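Local coordinates for ribosomal protein L11 methyltransferase (Lactobacillus delbrueckii subsp. bulgaricus ATCC BAA-365, PDB 3GRZ), which probably trimethylates lysines of ribosomal protein L11 using S-adenosyl-L-methionine, this chain being its C-terminal methyltransferase domain, at residues 140-145 with 155-160; 170-175 with 189-194; 134-139 with 162-167. All coordinates share one frame; numbering follows the deposited sequence. Where two conformers were deposited one is given.

In the fold
After strand 126-132, the chain enters helix 135-145, whose first half opens interaction 3 and whose second half opens interaction 1. It returns along strand 153-161, where interaction 1 closes by packing the helix on that strand. Interaction 3 closes a little later, at the start of helix 165-174, so the loop of interaction 1 lies wholly within that of interaction 3. Interaction 2 follows in series: the chain turns through strand 177-185 and comes back along 188-195, which closes interaction 2 against the end of helix 165-174. Because strands 153-161 and 188-195 are hydrogen-bonded neighbours, the three contacts join two adjacent helices to one face of the seven-stranded sheet.

Interaction 1: 140-145 with 155-160; sequences DLIPQL and VIFSGI
Phe157 projects from strand 153-161 into a group of aliphatic side chains on helix 135-145, the helix of a beta-alpha-beta crossover that links strands 126-132 and 153-161 in the Rossmann-like methyltransferase fold. The segments run almost exactly antiparallel, at 178°, with axes 11.7 Å apart, and large side chains fill the space between them. Ile142 meets the ring at its edge, in plane, with CG1 3.7 Å from Phe157 CE2. Leu141 comes obliquely to the CE1 corner of the ring, its CD2 lying 3.8 Å from Phe157 CE1; its CG stands opposite the backbone N (chi1 -179°), which carries the branched end toward the strand. Leu145 comes against the ring obliquely, CD1 being 3.8 Å from Phe157 CZ, while its other methyl, CD2, meets Val155 CG2 tip to tip at 4.0 Å. A flat, rigid ring suits this place because three branched chains can close round its far end, and the shorter valine suits the point where Leu145 descends toward the sheet.

In the next shell, backbone hydrogen bonds between Val155 and Ile193 and between Phe157 and Leu191 hold the strand beside strand 188-195. Leu141 and Leu145 also rest on Ala131 and Ile129 of strand 126-132, so the helix straddles two parallel strands. Ser158 points to the other face of the sheet, where its hydroxyl is hydrogen-bonded to Thr46 O. Gln144 OE1 accepts a bond from Leu119 N in the loop beside the helix. The helix is kinked where the nitrogens of Pro143 and Gln144 both lack the regular bond; proline can donate none, and the next two bonds reach only three residues back, Gln144 N to Leu141 O at 2.9 Å and Leu145 N to Ile142 O at 3.1 Å.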
loop_
_atom_site.group_PDB
_atom_site.type_symbol
_atom_site.label_atom_id
_atom_site.label_comp_id
_atom_site.label_asym_id
_atom_site.label_seq_id
_atom_site.Cartn_x
_atom_site.Cartn_y
_atom_site.Cartn_z
ATOM N N ASP B 140 5.843 -12.284 21.783
ATOM C CA ASP B 140 4.968 -12.287 22.966
ATOM C C ASP B 140 3.525 -11.884 22.637
ATOM O O ASP B 140 2.582 -12.329 23.304
ATOM C CB ASP B 140 5.533 -11.384 24.067
ATOM C CG ASP B 140 6.860 -11.890 24.620
ATOM O OD1 ASP B 140 7.103 -13.115 24.573
ATOM O OD2 ASP B 140 7.659 -11.057 25.104
ATOM N N LEU B 141 3.354 -11.048 21.609
ATOM C CA LEU B 141 2.020 -10.617 21.180
ATOM C C LEU B 141 1.262 -11.725 20.456
ATOM O O LEU B 141 0.042 -11.842 20.606
ATOM C CB LEU B 141 2.099 -9.368 20.276
ATOM C CG LEU B 141 0.772 -8.791 19.762
ATOM C CD1 LEU B 141 -0.166 -8.340 20.913
ATOM C CD2 LEU B 141 1.030 -7.646 18.795
ATOM N N ILE B 142 1.979 -12.519 19.661
ATOM C CA ILE B 142 1.335 -13.540 18.823
ATOM C C ILE B 142 0.296 -14.422 19.579
ATOM O O ILE B 142 -0.863 -14.470 19.152
ATOM C CB ILE B 142 2.363 -14.337 17.943
ATOM C CG1 ILE B 142 2.886 -13.451 16.795
ATOM C CG2 ILE B 142 1.721 -15.596 17.369
ATOM C CD1 ILE B 142 4.202 -13.907 16.166
ATOM N N PRO B 143 0.671 -15.050 20.731
ATOM C CA PRO B 143 -0.325 -15.891 21.435
ATOM C C PRO B 143 -1.510 -15.149 22.067
ATOM O O PRO B 143 -2.467 -15.797 22.509
ATOM C CB PRO B 143 0.496 -16.576 22.542
ATOM C CG PRO B 143 1.917 -16.364 22.192
ATOM C CD PRO B 143 1.959 -15.066 21.451
ATOM N N GLN B 144 -1.448 -13.814 22.100
ATOM C CA GLN B 144 -2.541 -12.993 22.625
ATOM C C GLN B 144 -3.547 -12.582 21.555
ATOM O O GLN B 144 -4.630 -12.110 21.891
ATOM C CB GLN B 144 -2.013 -11.724 23.314
ATOM C CG GLN B 144 -0.946 -11.958 24.367
ATOM C CD GLN B 144 -0.721 -10.746 25.271
ATOM O OE1 GLN B 144 -1.347 -9.701 25.104
ATOM N NE2 GLN B 144 0.172 -10.893 26.242
ATOM N N LEU B 145 -3.186 -12.758 20.280
ATOM C CA LEU B 145 -3.986 -12.246 19.153
ATOM C C LEU B 145 -5.363 -12.885 19.044
ATOM O O LEU B 145 -6.357 -12.177 18.919
ATOM C CB LEU B 145 -3.250 -12.412 17.822
ATOM C CG LEU B 145 -1.998 -11.574 17.535
ATOM C CD1 LEU B 145 -1.351 -12.065 16.252
ATOM C CD2 LEU B 145 -2.341 -10.073 17.448
ATOM N N VAL B 155 -4.584 -8.651 11.052
ATOM C CA VAL B 155 -3.465 -8.218 11.881
ATOM C C VAL B 155 -2.420 -7.610 10.942
ATOM O O VAL B 155 -2.154 -8.149 9.862
ATOM C CB VAL B 155 -2.879 -9.381 12.761
ATOM C CG1 VAL B 155 -1.664 -8.945 13.533
ATOM C CG2 VAL B 155 -3.903 -9.874 13.801
ATOM N N ILE B 156 -1.869 -6.466 11.329
ATOM C CA ILE B 156 -0.741 -5.875 10.615
ATOM C C ILE B 156 0.457 -5.732 11.549
ATOM O O ILE B 156 0.365 -5.055 12.577
ATOM C CB ILE B 156 -1.094 -4.493 10.046
ATOM C CG1 ILE B 156 -2.314 -4.608 9.130
ATOM C CG2 ILE B 156 0.118 -3.882 9.314
ATOM C CD1 ILE B 156 -3.038 -3.323 8.985
ATOM N N PHE B 157 1.560 -6.393 11.195
ATOM C CA PHE B 157 2.825 -6.266 11.912
ATOM C C PHE B 157 3.806 -5.492 11.080
ATOM O O PHE B 157 3.870 -5.660 9.865
ATOM C CB PHE B 157 3.480 -7.626 12.189
ATOM C CG PHE B 157 2.834 -8.423 13.300
ATOM C CD1 PHE B 157 1.863 -7.856 14.136
ATOM C CD2 PHE B 157 3.244 -9.737 13.535
ATOM C CE1 PHE B 157 1.290 -8.594 15.169
ATOM C CE2 PHE B 157 2.673 -10.494 14.573
ATOM C CZ PHE B 157 1.691 -9.929 15.378
ATOM N N SER B 158 4.597 -4.663 11.744
ATOM C CA SER B 158 5.755 -4.053 11.119
ATOM C C SER B 158 6.855 -3.989 12.175
ATOM O O SER B 158 6.617 -4.356 13.342
ATOM C CB SER B 158 5.417 -2.670 10.585
ATOM O OG SER B 158 6.454 -2.232 9.731
ATOM N N GLY B 159 8.047 -3.564 11.770
ATOM C CA GLY B 159 9.194 -3.477 12.673
ATOM C C GLY B 159 9.982 -4.777 12.764
ATOM O O GLY B 159 10.807 -4.936 13.659
ATOM N N ILE B 160 9.727 -5.700 11.836
ATOM C CA ILE B 160 10.412 -7.003 11.811
ATOM C C ILE B 160 11.690 -6.912 10.999
ATOM O O ILE B 160 11.639 -6.649 9.799
ATOM C CB ILE B 160 9.513 -8.111 11.202
ATOM C CG1 ILE B 160 8.243 -8.279 12.025
ATOM C CG2 ILE B 160 10.257 -9.458 11.123
ATOM C CD1 ILE B 160 7.060 -8.863 11.243
#

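Interaction 2: 170-175 with 189-194; sequences QALAEN and IGLAIS
Leu172 CG and Ile193 CG1 both lie anti to their own carbonyl carbon, beside the backbone N (chi1 -74° and -67°), and these settings bring the two side chains tip to tip between helix and strand. Leu172 CD1 lies 3.9 Å from Ile193 CD1 and 3.9 Å from Leu191 CD1, so one methyl touches two strand residues. Its other methyl, CD2, also reaches Ile193 CD1, at 3.9 Å, and comes within 4.1 Å of Ile193 CG2. Leu191 and Ile193 are two apart in the strand and therefore face the same side of the sheet. Leu191 and Leu172 cross at a slant. A forked leucine fits at position 172 because its two methyls can spread over both strand side chains.

Helix 165-174 leads into the antiparallel hairpin 177-185/188-195. The reversed strand 188-195, inserted between strands 153-161 and 177-185, is a hallmark of the class I methyltransferase fold, and Leu172 lays the helix against it. Phe177 and Ile142 extend the same apolar layer around Leu172.

Two side-chain hydrogen bonds brace the last turn of the helix. Asn175, the first residue to leave helical geometry, folds its amide back so that ND2 donates to Ala171 O at 2.8 Å along a nearly straight path (172°). That oxygen also takes a weak bond from the Asn175 backbone N. Next to it, Gln170 NE2 donates to Glu174 OE2 at 2.8 Å, approaching on the syn side of the carboxylate. At the end of the strand, Ser194 OG is hydrogen-bonded to Asp180 OD2.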
loop_
_atom_site.group_PDB
_atom_site.type_symbol
_atom_site.label_atom_id
_atom_site.label_comp_id
_atom_site.label_asym_id
_atom_site.label_seq_id
_atom_site.Cartn_x
_atom_site.Cartn_y
_atom_site.Cartn_z
ATOM N N GLN B 170 7.099 -18.941 12.002
ATOM C CA GLN B 170 6.873 -20.198 12.716
ATOM C C GLN B 170 5.846 -20.011 13.828
ATOM O O GLN B 170 4.903 -20.792 13.933
ATOM C CB GLN B 170 8.193 -20.734 13.270
ATOM C CG GLN B 170 8.196 -22.219 13.597
ATOM C CD GLN B 170 9.389 -22.619 14.458
ATOM O OE1 GLN B 170 10.540 -22.295 14.146
ATOM N NE2 GLN B 170 9.116 -23.324 15.552
ATOM N N ALA B 171 6.011 -18.950 14.621
ATOM C CA ALA B 171 5.046 -18.590 15.675
ATOM C C ALA B 171 3.634 -18.279 15.164
ATOM O O ALA B 171 2.653 -18.644 15.817
ATOM C CB ALA B 171 5.572 -17.450 16.510
ATOM N N LEU B 172 3.532 -17.629 14.001
ATOM C CA LEU B 172 2.230 -17.392 13.363
ATOM C C LEU B 172 1.553 -18.714 12.949
ATOM O O LEU B 172 0.373 -18.928 13.230
ATOM C CB LEU B 172 2.373 -16.436 12.164
ATOM C CG LEU B 172 2.611 -14.945 12.472
ATOM C CD1 LEU B 172 3.115 -14.188 11.233
ATOM C CD2 LEU B 172 1.367 -14.276 13.049
ATOM N N ALA B 173 2.317 -19.587 12.293
ATOM C CA ALA B 173 1.838 -20.913 11.865
ATOM C C ALA B 173 1.337 -21.732 13.053
ATOM O O ALA B 173 0.234 -22.284 13.012
ATOM C CB ALA B 173 2.946 -21.668 11.122
ATOM N N GLU B 174 2.141 -21.756 14.117
ATOM C CA GLU B 174 1.826 -22.451 15.369
ATOM C C GLU B 174 0.558 -21.947 16.032
ATOM O O GLU B 174 -0.114 -22.705 16.732
ATOM C CB GLU B 174 2.985 -22.330 16.361
ATOM C CG GLU B 174 4.154 -23.263 16.068
ATOM C CD GLU B 174 5.449 -22.850 16.754
ATOM O OE1 GLU B 174 5.427 -21.894 17.563
ATOM O OE2 GLU B 174 6.495 -23.488 16.478
ATOM N N ASN B 175 0.234 -20.671 15.814
ATOM C CA ASN B 175 -0.980 -20.080 16.376
ATOM C C ASN B 175 -2.123 -19.973 15.378
ATOM O O ASN B 175 -3.109 -19.264 15.629
ATOM C CB ASN B 175 -0.678 -18.725 17.021
ATOM C CG ASN B 175 0.060 -18.863 18.325
ATOM O OD1 ASN B 175 -0.551 -18.896 19.388
ATOM N ND2 ASN B 175 1.383 -18.968 18.253
ATOM N N ILE B 189 10.584 -5.711 7.459
ATOM C CA ILE B 189 9.477 -6.509 6.970
ATOM C C ILE B 189 8.176 -6.019 7.577
ATOM O O ILE B 189 8.117 -5.711 8.776
ATOM C CB ILE B 189 9.664 -8.017 7.357
ATOM C CG1 ILE B 189 11.045 -8.543 6.936
ATOM C CG2 ILE B 189 8.543 -8.886 6.809
ATOM C CD1 ILE B 189 11.191 -8.878 5.493
ATOM N N GLY B 190 7.135 -5.949 6.747
ATOM C CA GLY B 190 5.763 -5.752 7.210
ATOM C C GLY B 190 4.898 -6.913 6.760
ATOM O O GLY B 190 5.094 -7.453 5.674
ATOM N N LEU B 191 3.939 -7.305 7.590
ATOM C CA LEU B 191 3.048 -8.424 7.261
ATOM C C LEU B 191 1.580 -8.093 7.442
ATOM O O LEU B 191 1.197 -7.511 8.460
ATOM C CB LEU B 191 3.356 -9.643 8.143
ATOM C CG LEU B 191 4.784 -10.171 8.245
ATOM C CD1 LEU B 191 4.841 -11.214 9.366
ATOM C CD2 LEU B 191 5.235 -10.774 6.916
ATOM N N ALA B 192 0.767 -8.485 6.460
ATOM C CA ALA B 192 -0.685 -8.527 6.609
ATOM C C ALA B 192 -1.066 -9.975 6.912
ATOM O O ALA B 192 -0.674 -10.892 6.182
ATOM C CB ALA B 192 -1.383 -8.035 5.352
ATOM N N ILE B 193 -1.823 -10.156 7.989
ATOM C CA ILE B 193 -2.051 -11.447 8.624
ATOM C C ILE B 193 -3.553 -11.673 8.840
ATOM O O ILE B 193 -4.288 -10.747 9.176
ATOM C CB ILE B 193 -1.287 -11.522 9.986
ATOM C CG1 ILE B 193 0.231 -11.522 9.764
ATOM C CG2 ILE B 193 -1.684 -12.753 10.822
ATOM C CD1 ILE B 193 1.016 -10.953 10.953
ATOM N N SER B 194 -4.011 -12.905 8.629
ATOM C CA SER B 194 -5.365 -13.309 9.031
ATOM C C SER B 194 -5.338 -14.733 9.586
ATOM O O SER B 194 -4.282 -15.368 9.586
ATOM C CB SER B 194 -6.346 -13.186 7.856
ATOM O OG SER B 194 -5.908 -13.934 6.730
#

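Interaction 3: 134-139 with 162-167; sequences LAEILL and YLQLPK
Two neighbouring helices on one face of the Rossmann-like sheet, 135-145 and 165-174, come side by side near their N-terminal ends, where Ala135 meets Gln164 and Leu139 meets Lys167. The nearest CA atoms across the contact are Ala135 CA and Gln164 CA, 6.5 Å apart. A small side chain allows this: Ala135 CB touches Gln164 CB at 3.6 Å, and the glutamine then folds over the methyl. A bend in the chain of Gln164 (chi2 -101°) does this, leaving Gln164 CD 3.9 Å from Ala135 CB and carrying the amide toward Glu136.

There the carboxylate and amide cross with their planes 88° apart. Gln164 NE2 stays 3.9 Å from Glu136 OE1 and 4.0 Å from Glu136 OE2, too far for a hydrogen bond to either. Both residues also touch a crystal neighbour, so the lattice may influence their poses.

One turn further along the first helix, Leu139 CD2 rests 3.6 Å from Lys167 O. The same leucine packs on Ile168 and Ala171, which continue the seam along the second helix. Leu165 turns away from this partner helix, reaching Ile189 and Leu191 of strand 188-195 instead. Leucine therefore serves both the seam and the sheet side, while Glu136 and Lys167 occupy the exposed rim and Gln164 bridges from the alanine toward the glutamate.

Here the apolar contact is that of Ala135 with the CB and CG of Gln164; Leu139 lays a methyl against the polar backbone of Lys167 and finds its apolar partners in Ile168 and Ala171. The pairing of glutamate and glutamine amide at the rim probably adds no more than a weak attraction.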
loop_
_atom_site.group_PDB
_atom_site.type_symbol
_atom_site.label_atom_id
_atom_site.label_comp_id
_atom_site.label_asym_id
_atom_site.label_seq_id
_atom_site.Cartn_x
_atom_site.Cartn_y
_atom_site.Cartn_z
ATOM N N LEU B 134 9.312 -4.296 17.790
ATOM C CA LEU B 134 10.395 -5.226 17.490
ATOM C C LEU B 134 9.956 -6.673 17.657
ATOM O O LEU B 134 9.047 -6.966 18.438
ATOM C CB LEU B 134 11.630 -4.897 18.323
ATOM C CG LEU B 134 12.158 -3.463 18.144
ATOM C CD1 LEU B 134 13.305 -3.196 19.088
ATOM C CD2 LEU B 134 12.553 -3.140 16.696
ATOM N N ALA B 135 10.600 -7.553 16.895
ATOM C CA ALA B 135 10.148 -8.924 16.692
ATOM C C ALA B 135 10.067 -9.778 17.954
ATOM O O ALA B 135 9.179 -10.613 18.062
ATOM C CB ALA B 135 11.002 -9.604 15.644
ATOM N N GLU B 136 10.974 -9.574 18.908
ATOM C CA GLU B 136 10.906 -10.330 20.170
ATOM C C GLU B 136 9.676 -9.995 21.012
ATOM O O GLU B 136 9.148 -10.866 21.698
ATOM C CB GLU B 136 12.193 -10.249 20.998
ATOM C CG GLU B 136 12.764 -8.869 21.246
ATOM C CD GLU B 136 13.769 -8.472 20.184
ATOM O OE1 GLU B 136 14.941 -8.940 20.227
ATOM O OE2 GLU B 136 13.358 -7.699 19.297
ATOM N N ILE B 137 9.209 -8.749 20.928
ATOM C CA ILE B 137 7.965 -8.337 21.581
ATOM C C ILE B 137 6.771 -8.868 20.782
ATOM O O ILE B 137 5.780 -9.321 21.367
ATOM C CB ILE B 137 7.877 -6.794 21.748
ATOM C CG1 ILE B 137 9.174 -6.249 22.363
ATOM C CG2 ILE B 137 6.677 -6.403 22.623
ATOM C CD1 ILE B 137 9.379 -4.761 22.150
ATOM N N LEU B 138 6.873 -8.836 19.448
ATOM C CA LEU B 138 5.845 -9.448 18.585
ATOM C C LEU B 138 5.610 -10.928 18.902
ATOM O O LEU B 138 4.462 -11.380 18.913
ATOM C CB LEU B 138 6.167 -9.282 17.099
ATOM C CG LEU B 138 6.016 -7.885 16.509
ATOM C CD1 LEU B 138 6.539 -7.891 15.076
ATOM C CD2 LEU B 138 4.578 -7.416 16.549
ATOM N N LEU B 139 6.694 -11.652 19.172
ATOM C CA LEU B 139 6.625 -13.058 19.595
ATOM C C LEU B 139 5.788 -13.251 20.866
ATOM O O LEU B 139 5.083 -14.252 20.988
ATOM C CB LEU B 139 8.029 -13.671 19.761
ATOM C CG LEU B 139 8.860 -13.864 18.479
ATOM C CD1 LEU B 139 10.302 -14.229 18.786
ATOM C CD2 LEU B 139 8.241 -14.902 17.538
ATOM N N TYR B 162 14.568 -8.622 8.854
ATOM C CA TYR B 162 14.448 -9.793 7.961
ATOM C C TYR B 162 15.025 -11.105 8.523
ATOM O O TYR B 162 14.521 -12.192 8.217
ATOM C CB TYR B 162 15.016 -9.499 6.556
ATOM C CG TYR B 162 16.528 -9.531 6.458
ATOM C CD1 TYR B 162 17.197 -10.622 5.880
ATOM C CD2 TYR B 162 17.292 -8.473 6.940
ATOM C CE1 TYR B 162 18.595 -10.643 5.790
ATOM C CE2 TYR B 162 18.671 -8.485 6.863
ATOM C CZ TYR B 162 19.323 -9.564 6.290
ATOM O OH TYR B 162 20.701 -9.536 6.225
ATOM N N LEU B 163 16.051 -10.991 9.365
ATOM C CA LEU B 163 16.646 -12.145 10.046
ATOM C C LEU B 163 15.714 -12.759 11.087
ATOM O O LEU B 163 15.834 -13.940 11.410
ATOM C CB LEU B 163 17.979 -11.760 10.692
ATOM C CG LEU B 163 19.111 -11.319 9.752
ATOM C CD1 LEU B 163 20.268 -10.689 10.535
ATOM C CD2 LEU B 163 19.611 -12.468 8.879
ATOM N N GLN B 164 14.781 -11.954 11.597
ATOM C CA GLN B 164 13.811 -12.400 12.592
ATOM C C GLN B 164 12.566 -13.036 11.975
ATOM O O GLN B 164 11.750 -13.627 12.685
ATOM C CB GLN B 164 13.385 -11.222 13.464
ATOM C CG GLN B 164 14.528 -10.497 14.155
ATOM C CD GLN B 164 14.680 -10.885 15.622
ATOM O OE1 GLN B 164 14.495 -12.052 16.006
ATOM N NE2 GLN B 164 15.013 -9.896 16.456
ATOM N N LEU B 165 12.412 -12.907 10.662
ATOM C CA LEU B 165 11.208 -13.404 9.978
ATOM C C LEU B 165 10.863 -14.913 10.131
ATOM O O LEU B 165 9.706 -15.229 10.407
ATOM C CB LEU B 165 11.159 -12.921 8.508
ATOM C CG LEU B 165 9.930 -13.248 7.645
ATOM C CD1 LEU B 165 8.610 -12.728 8.251
ATOM C CD2 LEU B 165 10.135 -12.733 6.232
ATOM N N PRO B 166 11.846 -15.839 9.974
ATOM C CA PRO B 166 11.566 -17.260 10.274
ATOM C C PRO B 166 10.890 -17.537 11.630
ATOM O O PRO B 166 9.907 -18.281 11.665
ATOM C CB PRO B 166 12.956 -17.903 10.217
ATOM C CG PRO B 166 13.682 -17.094 9.203
ATOM C CD PRO B 166 13.223 -15.671 9.457
ATOM N N LYS B 167 11.396 -16.918 12.704
ATOM C CA LYS B 167 10.819 -17.072 14.044
ATOM C C LYS B 167 9.390 -16.540 14.111
ATOM O O LYS B 167 8.529 -17.164 14.733
ATOM C CB LYS B 167 11.694 -16.387 15.102
ATOM C CG LYS B 167 12.979 -17.143 15.439
ATOM C CD LYS B 167 13.930 -16.283 16.262
ATOM C CE LYS B 167 13.795 -16.539 17.759
ATOM N NZ LYS B 167 14.590 -17.724 18.190
#